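Local coordinates for protein nudix hydrolase DR_0079 (Deinococcus radiodurans, PDB 2O5F) that hydrolyses nucleoside di- and triphosphates to monophosphates with magnesium as cofactor, as a monomeric Nudix enzyme with a marked preference for CDP and CTP, at residues 7-15 with 19-27; 102-113 with 158-167. All blocks are in the same frame, centred on the assembly; numbering follows the deposited sequence.

Contact 1: 7-15 with 19-27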
loop_
_atom_site.group_PDB
_atom_site.type_symbol
_atom_site.label_atom_id
_atom_site.label_comp_id
_atom_site.label_asym_id
_atom_site.label_seq_id
_atom_site.Cartn_x
_atom_site.Cartn_y
_atom_site.Cartn_z
ATOM N N GLU A 7 14.692 1.711 -9.879
ATOM C CA GLU A 7 15.322 2.660 -8.919
ATOM C C GLU A 7 15.010 4.125 -9.242
ATOM O O GLU A 7 15.364 5.023 -8.477
ATOM C CB GLU A 7 16.838 2.445 -8.890
ATOM C CG GLU A 7 17.503 2.440 -10.258
ATOM C CD GLU A 7 19.010 2.295 -10.166
ATOM O OE1 GLU A 7 19.658 2.117 -11.220
ATOM O OE2 GLU A 7 19.549 2.369 -9.038
ATOM N N ARG A 8 14.353 4.363 -10.374
ATOM C CA ARG A 8 13.988 5.720 -10.770
ATOM C C ARG A 8 12.486 5.929 -10.591
ATOM O O ARG A 8 11.686 5.065 -10.945
ATOM C CB ARG A 8 14.377 5.971 -12.227
ATOM C CG ARG A 8 14.297 7.428 -12.640
ATOM C CD ARG A 8 15.153 7.684 -13.872
ATOM N NE ARG A 8 16.546 7.320 -13.626
ATOM C CZ ARG A 8 17.527 7.473 -14.510
ATOM N NH1 ARG A 8 17.268 7.988 -15.706
ATOM N NH2 ARG A 8 18.768 7.107 -14.201
ATOM N N LEU A 9 12.111 7.081 -10.044
ATOM C CA LEU A 9 10.710 7.400 -9.800
ATOM C C LEU A 9 10.291 8.661 -10.546
ATOM O O LEU A 9 11.122 9.526 -10.844
ATOM C CB LEU A 9 10.479 7.616 -8.302
ATOM C CG LEU A 9 11.046 6.551 -7.362
ATOM C CD1 LEU A 9 10.824 6.959 -5.915
ATOM C CD2 LEU A 9 10.395 5.221 -7.665
ATOM N N ASP A 10 9.002 8.761 -10.848
ATOM C CA ASP A 10 8.471 9.942 -11.525
ATOM C C ASP A 10 8.193 11.009 -10.463
ATOM O O ASP A 10 7.759 10.691 -9.361
ATOM C CB ASP A 10 7.159 9.605 -12.254
ATOM C CG ASP A 10 7.382 9.020 -13.638
ATOM O OD1 ASP A 10 6.475 8.308 -14.132
ATOM O OD2 ASP A 10 8.448 9.285 -14.242
ATOM N N LEU A 11 8.471 12.267 -10.794
ATOM C CA LEU A 11 8.198 13.379 -9.893
ATOM C C LEU A 11 6.846 13.932 -10.340
ATOM O O LEU A 11 6.594 14.065 -11.538
ATOM C CB LEU A 11 9.270 14.471 -10.017
ATOM C CG LEU A 11 10.643 14.220 -9.393
ATOM C CD1 LEU A 11 11.628 15.285 -9.873
ATOM C CD2 LEU A 11 10.528 14.235 -7.866
ATOM N N VAL A 12 5.975 14.245 -9.386
ATOM C CA VAL A 12 4.654 14.768 -9.718
ATOM C C VAL A 12 4.348 16.045 -8.950
ATOM O O VAL A 12 4.906 16.282 -7.874
ATOM C CB VAL A 12 3.545 13.712 -9.421
ATOM C CG1 VAL A 12 3.769 12.473 -10.260
ATOM C CG2 VAL A 12 3.539 13.359 -7.937
ATOM N N ASN A 13 3.470 16.870 -9.519
ATOM C CA ASN A 13 3.061 18.124 -8.888
ATOM C C ASN A 13 1.791 17.915 -8.065
ATOM O O ASN A 13 1.337 16.785 -7.888
ATOM C CB ASN A 13 2.813 19.223 -9.940
ATOM C CG ASN A 13 1.698 18.870 -10.922
ATOM O OD1 ASN A 13 0.795 18.093 -10.616
ATOM N ND2 ASN A 13 1.753 19.464 -12.106
ATOM N N GLU A 14 1.220 19.011 -7.572
ATOM C CA GLU A 14 -0.000 18.959 -6.772
ATOM C C GLU A 14 -1.195 18.316 -7.463
ATOM O O GLU A 14 -2.124 17.842 -6.806
ATOM C CB GLU A 14 -0.399 20.364 -6.313
ATOM C CG GLU A 14 0.331 20.848 -5.081
ATOM C CD GLU A 14 1.779 21.213 -5.337
ATOM O OE1 GLU A 14 2.511 21.417 -4.340
ATOM O OE2 GLU A 14 2.181 21.311 -6.520
ATOM N N ARG A 15 -1.181 18.322 -8.789
ATOM C CA ARG A 15 -2.272 17.746 -9.576
ATOM C C ARG A 15 -1.968 16.300 -9.971
ATOM O O ARG A 15 -2.723 15.675 -10.721
ATOM C CB ARG A 15 -2.490 18.580 -10.841
ATOM C CG ARG A 15 -2.995 19.997 -10.604
ATOM C CD ARG A 15 -4.417 19.987 -10.068
ATOM N NE ARG A 15 -5.080 21.291 -10.165
ATOM C CZ ARG A 15 -4.682 22.394 -9.537
ATOM N NH1 ARG A 15 -3.613 22.372 -8.756
ATOM N NH2 ARG A 15 -5.361 23.523 -9.684
ATOM N N VAL A 19 6.312 15.816 -13.687
ATOM C CA VAL A 19 7.132 16.984 -14.003
ATOM C C VAL A 19 8.634 16.691 -14.008
ATOM O O VAL A 19 9.448 17.613 -14.066
ATOM C CB VAL A 19 6.876 18.124 -12.994
ATOM C CG1 VAL A 19 5.422 18.577 -13.075
ATOM C CG2 VAL A 19 7.198 17.648 -11.583
ATOM N N GLY A 20 8.998 15.415 -13.936
ATOM C CA GLY A 20 10.405 15.045 -13.933
ATOM C C GLY A 20 10.608 13.668 -13.320
ATOM O O GLY A 20 9.640 12.943 -13.111
ATOM N N GLN A 21 11.860 13.314 -13.037
ATOM C CA GLN A 21 12.198 12.027 -12.435
ATOM C C GLN A 21 13.246 12.191 -11.346
ATOM O O GLN A 21 13.945 13.204 -11.285
ATOM C CB GLN A 21 12.750 11.050 -13.481
ATOM C CG GLN A 21 11.729 10.387 -14.389
ATOM C CD GLN A 21 11.173 11.333 -15.433
ATOM O OE1 GLN A 21 11.914 12.114 -16.039
ATOM N NE2 GLN A 21 9.868 11.246 -15.674
ATOM N N ILE A 22 13.365 11.182 -10.492
ATOM C CA ILE A 22 14.337 11.225 -9.416
ATOM C C ILE A 22 14.703 9.807 -8.989
ATOM O O ILE A 22 13.884 8.889 -9.074
ATOM C CB ILE A 22 13.783 12.013 -8.203
ATOM C CG1 ILE A 22 14.873 12.178 -7.138
ATOM C CG2 ILE A 22 12.581 11.282 -7.602
ATOM C CD1 ILE A 22 14.451 13.050 -5.985
ATOM N N LEU A 23 15.947 9.633 -8.559
ATOM C CA LEU A 23 16.406 8.338 -8.099
ATOM C C LEU A 23 15.837 8.086 -6.710
ATOM O O LEU A 23 15.802 8.979 -5.863
ATOM C CB LEU A 23 17.933 8.292 -8.051
ATOM C CG LEU A 23 18.650 8.280 -9.401
ATOM C CD1 LEU A 23 20.147 8.440 -9.184
ATOM C CD2 LEU A 23 18.348 6.976 -10.131
ATOM N N ARG A 24 15.378 6.859 -6.500
ATOM C CA ARG A 24 14.798 6.429 -5.232
ATOM C C ARG A 24 15.723 6.698 -4.038
ATOM O O ARG A 24 15.256 6.992 -2.933
ATOM C CB ARG A 24 14.491 4.932 -5.314
ATOM C CG ARG A 24 14.153 4.270 -3.990
ATOM C CD ARG A 24 12.776 4.658 -3.503
ATOM N NE ARG A 24 12.447 4.014 -2.236
ATOM C CZ ARG A 24 12.980 4.347 -1.064
ATOM N NH1 ARG A 24 13.874 5.326 -0.990
ATOM N NH2 ARG A 24 12.613 3.705 0.039
ATOM N N THR A 25 17.030 6.597 -4.266
ATOM C CA THR A 25 18.005 6.812 -3.200
ATOM C C THR A 25 18.566 8.229 -3.136
ATOM O O THR A 25 19.483 8.505 -2.358
ATOM C CB THR A 25 19.184 5.827 -3.329
ATOM O OG1 THR A 25 19.789 5.969 -4.620
ATOM C CG2 THR A 25 18.702 4.394 -3.150
ATOM N N ASP A 26 18.006 9.126 -3.942
ATOM C CA ASP A 26 18.461 10.510 -3.970
ATOM C C ASP A 26 18.129 11.199 -2.649
ATOM O O ASP A 26 16.987 11.177 -2.192
ATOM C CB ASP A 26 17.791 11.262 -5.131
ATOM C CG ASP A 26 18.465 12.593 -5.437
ATOM O OD1 ASP A 26 18.590 13.431 -4.521
ATOM O OD2 ASP A 26 18.871 12.800 -6.600
ATOM N N PRO A 27 19.134 11.818 -2.010
ATOM C CA PRO A 27 18.931 12.516 -0.737
ATOM C C PRO A 27 17.917 13.660 -0.807
ATOM O O PRO A 27 17.386 14.085 0.218
ATOM C CB PRO A 27 20.339 13.005 -0.387
ATOM C CG PRO A 27 20.967 13.195 -1.737
ATOM C CD PRO A 27 20.529 11.951 -2.456
HETATM O O HOH W 1 17.900 4.490 -6.691
#
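Leu-11 and Ile-22 meet at about a right angle on the better-packed face of this two-stranded ladder, with CD2 of Leu-11 lying 3.6 Å from CG2 of Ile-22. CD1 of the same leucine reaches over the neighbouring backbone, 3.4 Å from Gln-21 O. Leu-9 shares this face, and its CD1 runs alongside the CD of Arg-24. Gly-20 leaves room for Leu-11: a CB here would press on the leucine's CD1 and, at these backbone angles, on the preceding carbonyl oxygen as well.

Beneath these side chains, Leu-9 and Ile-22 form a hydrogen-bonded pair, Leu-9 N to Ile-22 O being 2.7 Å. The ladder continues at one end with Arg-24 N to Glu-7 O, where a water also donates to the carbonyl.

The other face is looser and turned largely to solvent. Arg-8 rests its CG on Gln-21 CB and brings the edge of its guanidinium to Leu-23 CD2, 3.9 Å from Arg-8 NE. Asp-10 is the buried exception on this face. Gln-21, bent at chi2 (74°), turns its amide back so that NE2 reaches Asp-10 OD2 at 2.8 Å, almost straight and in the amide plane. OD2 also bonds Ser-74 OG, and OD1 takes Gly-75 N, both residues of the Nudix box. A leucine in place of Asp-10 would probably leave Gln-21 NE2 and those two donors without their acceptor, setting the glutamine amide free to turn. The whole is an antiparallel beta hairpin, one aspartate of which tethers it to the Nudix box.

Contact 2: 102-113 with 158-167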
loop_
_atom_site.group_PDB
_atom_site.type_symbol
_atom_site.label_atom_id
_atom_site.label_comp_id
_atom_site.label_asym_id
_atom_site.label_seq_id
_atom_site.Cartn_x
_atom_site.Cartn_y
_atom_site.Cartn_z
ATOM N N LEU A 102 -9.999 1.515 -4.671
ATOM C CA LEU A 102 -10.785 1.835 -3.492
ATOM C C LEU A 102 -10.853 3.351 -3.323
ATOM O O LEU A 102 -11.914 3.914 -3.039
ATOM C CB LEU A 102 -10.155 1.183 -2.261
ATOM C CG LEU A 102 -11.028 0.993 -1.019
ATOM C CD1 LEU A 102 -12.227 0.110 -1.356
ATOM C CD2 LEU A 102 -10.197 0.357 0.087
ATOM N N ALA A 103 -9.718 4.010 -3.514
ATOM C CA ALA A 103 -9.649 5.454 -3.379
ATOM C C ALA A 103 -8.324 5.990 -3.886
ATOM O O ALA A 103 -7.390 5.232 -4.141
ATOM C CB ALA A 103 -9.837 5.853 -1.916
ATOM N N SER A 104 -8.259 7.308 -4.026
ATOM C CA SER A 104 -7.057 8.006 -4.473
ATOM C C SER A 104 -6.840 9.160 -3.497
ATOM O O SER A 104 -7.797 9.818 -3.093
ATOM C CB SER A 104 -7.257 8.549 -5.891
ATOM O OG SER A 104 -7.370 7.491 -6.831
ATOM N N PHE A 105 -5.590 9.406 -3.113
ATOM C CA PHE A 105 -5.292 10.479 -2.168
ATOM C C PHE A 105 -4.106 11.344 -2.548
ATOM O O PHE A 105 -3.175 10.881 -3.201
ATOM C CB PHE A 105 -5.004 9.905 -0.779
ATOM C CG PHE A 105 -6.142 9.135 -0.183
ATOM C CD1 PHE A 105 -7.317 9.780 0.193
ATOM C CD2 PHE A 105 -6.029 7.765 0.015
ATOM C CE1 PHE A 105 -8.369 9.065 0.767
ATOM C CE2 PHE A 105 -7.072 7.036 0.586
ATOM C CZ PHE A 105 -8.242 7.684 0.964
ATOM N N SER A 106 -4.151 12.598 -2.099
ATOM C CA SER A 106 -3.077 13.556 -2.310
ATOM C C SER A 106 -2.404 13.806 -0.959
ATOM O O SER A 106 -3.074 13.865 0.079
ATOM C CB SER A 106 -3.619 14.886 -2.852
ATOM O OG SER A 106 -2.731 15.951 -2.530
ATOM N N PRO A 107 -1.069 13.945 -0.958
ATOM C CA PRO A 107 -0.251 14.194 0.234
ATOM C C PRO A 107 -0.529 15.565 0.854
ATOM O O PRO A 107 -0.173 15.817 2.007
ATOM C CB PRO A 107 1.179 14.137 -0.295
ATOM C CG PRO A 107 1.077 13.434 -1.598
ATOM C CD PRO A 107 -0.230 13.851 -2.163
ATOM N N PHE A 108 -1.122 16.468 0.077
ATOM C CA PHE A 108 -1.412 17.806 0.589
ATOM C C PHE A 108 -2.839 17.962 1.086
ATOM O O PHE A 108 -3.164 18.956 1.732
ATOM C CB PHE A 108 -1.134 18.867 -0.477
ATOM C CG PHE A 108 0.243 18.785 -1.049
ATOM C CD1 PHE A 108 0.486 18.036 -2.191
ATOM C CD2 PHE A 108 1.311 19.415 -0.421
ATOM C CE1 PHE A 108 1.777 17.909 -2.705
ATOM C CE2 PHE A 108 2.607 19.294 -0.926
ATOM C CZ PHE A 108 2.838 18.539 -2.070
ATOM N N GLN A 109 -3.690 16.983 0.798
ATOM C CA GLN A 109 -5.080 17.044 1.238
ATOM C C GLN A 109 -5.363 16.105 2.403
ATOM O O GLN A 109 -6.480 16.065 2.920
ATOM C CB GLN A 109 -6.013 16.694 0.085
ATOM C CG GLN A 109 -5.947 17.653 -1.080
ATOM C CD GLN A 109 -7.002 17.333 -2.113
ATOM O OE1 GLN A 109 -7.059 16.218 -2.623
ATOM N NE2 GLN A 109 -7.850 18.308 -2.421
ATOM N N THR A 110 -4.341 15.357 2.805
ATOM C CA THR A 110 -4.429 14.388 3.891
ATOM C C THR A 110 -3.077 14.365 4.587
ATOM O O THR A 110 -2.198 15.170 4.275
ATOM C CB THR A 110 -4.661 12.965 3.350
ATOM O OG1 THR A 110 -3.541 12.575 2.540
ATOM C CG2 THR A 110 -5.933 12.899 2.515
ATOM N N THR A 111 -2.900 13.451 5.534
ATOM C CA THR A 111 -1.600 13.345 6.184
ATOM C C THR A 111 -0.871 12.110 5.664
ATOM O O THR A 111 0.025 11.581 6.325
ATOM C CB THR A 111 -1.689 13.292 7.740
ATOM O OG1 THR A 111 -2.814 12.502 8.152
ATOM C CG2 THR A 111 -1.801 14.694 8.305
ATOM N N LEU A 112 -1.261 11.658 4.472
ATOM C CA LEU A 112 -0.616 10.511 3.849
ATOM C C LEU A 112 0.679 11.015 3.209
ATOM O O LEU A 112 0.768 12.171 2.782
ATOM C CB LEU A 112 -1.532 9.860 2.807
ATOM C CG LEU A 112 -2.790 9.204 3.399
ATOM C CD1 LEU A 112 -3.747 8.826 2.274
ATOM C CD2 LEU A 112 -2.405 7.958 4.215
ATOM N N SER A 113 1.673 10.137 3.151
ATOM C CA SER A 113 3.013 10.458 2.639
ATOM C C SER A 113 3.224 10.831 1.164
ATOM O O SER A 113 4.046 11.700 0.861
ATOM C CB SER A 113 3.950 9.302 2.974
ATOM O OG SER A 113 3.472 8.105 2.397
ATOM N N ASP A 158 1.421 5.311 7.449
ATOM C CA ASP A 158 0.121 5.655 6.868
ATOM C C ASP A 158 -0.940 4.575 6.974
ATOM O O ASP A 158 -2.055 4.752 6.482
ATOM C CB ASP A 158 0.268 6.049 5.398
ATOM C CG ASP A 158 1.073 7.324 5.209
ATOM O OD1 ASP A 158 1.030 8.211 6.092
ATOM O OD2 ASP A 158 1.722 7.440 4.156
ATOM N N LEU A 159 -0.605 3.465 7.618
ATOM C CA LEU A 159 -1.552 2.365 7.742
ATOM C C LEU A 159 -2.849 2.759 8.441
ATOM O O LEU A 159 -3.924 2.545 7.898
ATOM C CB LEU A 159 -0.898 1.188 8.470
ATOM C CG LEU A 159 -1.775 -0.048 8.673
ATOM C CD1 LEU A 159 -2.333 -0.534 7.332
ATOM C CD2 LEU A 159 -0.948 -1.140 9.337
ATOM N N ALA A 160 -2.747 3.338 9.634
ATOM C CA ALA A 160 -3.933 3.735 10.380
ATOM C C ALA A 160 -4.832 4.679 9.581
ATOM O O ALA A 160 -6.042 4.451 9.485
ATOM C CB ALA A 160 -3.540 4.383 11.705
ATOM N N GLU A 161 -4.249 5.730 9.007
ATOM C CA GLU A 161 -5.022 6.699 8.227
ATOM C C GLU A 161 -5.688 6.055 7.005
ATOM O O GLU A 161 -6.831 6.381 6.677
ATOM C CB GLU A 161 -4.132 7.882 7.798
ATOM C CG GLU A 161 -4.832 8.905 6.885
ATOM C CD GLU A 161 -4.072 10.234 6.754
ATOM O OE1 GLU A 161 -2.870 10.286 7.071
ATOM O OE2 GLU A 161 -4.680 11.231 6.317
ATOM N N LEU A 162 -4.984 5.146 6.333
ATOM C CA LEU A 162 -5.567 4.479 5.166
ATOM C C LEU A 162 -6.774 3.634 5.557
ATOM O O LEU A 162 -7.789 3.601 4.844
ATOM C CB LEU A 162 -4.537 3.584 4.471
ATOM C CG LEU A 162 -3.505 4.309 3.607
ATOM C CD1 LEU A 162 -2.534 3.291 3.014
ATOM C CD2 LEU A 162 -4.228 5.069 2.477
ATOM N N VAL A 163 -6.665 2.944 6.688
ATOM C CA VAL A 163 -7.762 2.106 7.162
ATOM C C VAL A 163 -8.968 2.965 7.525
ATOM O O VAL A 163 -10.104 2.642 7.165
ATOM C CB VAL A 163 -7.343 1.270 8.390
ATOM C CG1 VAL A 163 -8.563 0.585 9.009
ATOM C CG2 VAL A 163 -6.319 0.233 7.973
ATOM N N ARG A 164 -8.724 4.061 8.237
ATOM C CA ARG A 164 -9.810 4.949 8.625
ATOM C C ARG A 164 -10.453 5.644 7.424
ATOM O O ARG A 164 -11.678 5.742 7.342
ATOM C CB ARG A 164 -9.322 5.999 9.631
ATOM C CG ARG A 164 -9.042 5.439 11.016
ATOM C CD ARG A 164 -8.930 6.542 12.054
ATOM N NE ARG A 164 -9.083 6.012 13.407
ATOM C CZ ARG A 164 -8.085 5.551 14.151
ATOM N NH1 ARG A 164 -6.844 5.560 13.684
ATOM N NH2 ARG A 164 -8.332 5.066 15.359
ATOM N N ARG A 165 -9.646 6.119 6.484
ATOM C CA ARG A 165 -10.205 6.803 5.322
ATOM C C ARG A 165 -10.890 5.863 4.336
ATOM O O ARG A 165 -11.873 6.240 3.698
ATOM C CB ARG A 165 -9.124 7.603 4.590
ATOM C CG ARG A 165 -8.683 8.868 5.310
ATOM C CD ARG A 165 -7.563 9.553 4.550
ATOM N NE ARG A 165 -7.124 10.795 5.187
ATOM C CZ ARG A 165 -7.795 11.941 5.152
ATOM N NH1 ARG A 165 -8.947 12.018 4.505
ATOM N NH2 ARG A 165 -7.310 13.014 5.764
ATOM N N CYS A 166 -10.386 4.641 4.212
ATOM C CA CYS A 166 -10.968 3.688 3.270
ATOM C C CYS A 166 -12.106 2.847 3.830
ATOM O O CYS A 166 -12.982 2.409 3.079
ATOM C CB CYS A 166 -9.885 2.765 2.712
ATOM S SG CYS A 166 -8.636 3.610 1.711
ATOM N N TYR A 167 -12.091 2.605 5.135
ATOM C CA TYR A 167 -13.142 1.810 5.764
ATOM C C TYR A 167 -13.786 2.566 6.929
ATOM O O TYR A 167 -13.314 2.498 8.061
ATOM C CB TYR A 167 -12.582 0.470 6.266
ATOM C CG TYR A 167 -11.983 -0.405 5.179
ATOM C CD1 TYR A 167 -10.617 -0.373 4.898
ATOM C CD2 TYR A 167 -12.791 -1.240 4.410
ATOM C CE1 TYR A 167 -10.071 -1.152 3.873
ATOM C CE2 TYR A 167 -12.259 -2.018 3.385
ATOM C CZ TYR A 167 -10.898 -1.968 3.120
ATOM O OH TYR A 167 -10.381 -2.719 2.089
HETATM O O HOH W 2 -8.547 15.335 4.271
HETATM O O HOH W 3 -5.285 13.851 7.848
#
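Strand 102-105 and helix 159-166 pass with their axes 9.7 Å apart at closest and 123° between their directions, while the loop that follows the strand climbs back to the helix start, bringing Leu-112 close to Asp-158.

Polar contacts dominate along the loop. Glu-161, its CG anti to the backbone N (chi1 176°) and its chain extended, carries its carboxylate to Thr-111. There OE2 takes Thr-111 N on its syn lone pair at 3.0 Å and, on its anti lone pair, Arg-165 NE at 2.7 Å in a salt bridge within the helix. Thr-111 OG1 donates to OE1 over a distance so short that its exact length is doubtful. The salt bridge, close to the guanidinium plane, fixes how the arginine is turned, and Thr-110 CG2 sits over the centre of one guanidinium face, 3.4 Å from Arg-165 CZ. Two waters extend the network, linking Arg-165 NH2 to Gln-109 O and to Thr-111 OG1. At the helix start Asp-158 OD2 is gripped twice by Ser-113, through N at 2.9 Å and through OG at 2.6 Å.

Apolar groups fill the space between. Leu-112 lays CD2 on Asp-158 CB and CD1 on Leu-162 CD2. The Phe-105 ring takes Cys-166 SG at its edge, in the ring plane and 3.9 Å from CE2, and Arg-165 CB approaches CZ obliquely. Leu-102 CD2 reaches Cys-166 CB at 3.6 Å and also touches Tyr-167, whose hydroxyl bonds to Glu-120.

Leu-102 and Ala-103 both face Val-118 in a classic beta bulge in strand 98-105, one edge of the mixed sheet. Helix 159-166 lies across that sheet, with Leu-162 on Met-116 and Asn-38, and Val-163 reaching both Phe-40 and helix 142-151.

Overall arrangement
Read from the N terminus, contact 1 closes first and locally: strand 8-12 turns through residues 13-17 and returns as strand 18-23. The chain then runs through strands 35-42, 48-52 and 68-71 and the Nudix-box helix 78-90, which carries the inferred magnesium ligands Glu-85 and Glu-89. Contact 2 opens only afterwards and closes a loop of 44 residues, holding strands 115-122 and 136-140 and helix 142-151. The two contacts are therefore in series, neither enclosing nor crossing the other. Their centres are 20 Å apart, yet Glu-14 packs on Phe-108. One ties the hairpin together; the other joins a sheet edge to the C-terminal helix.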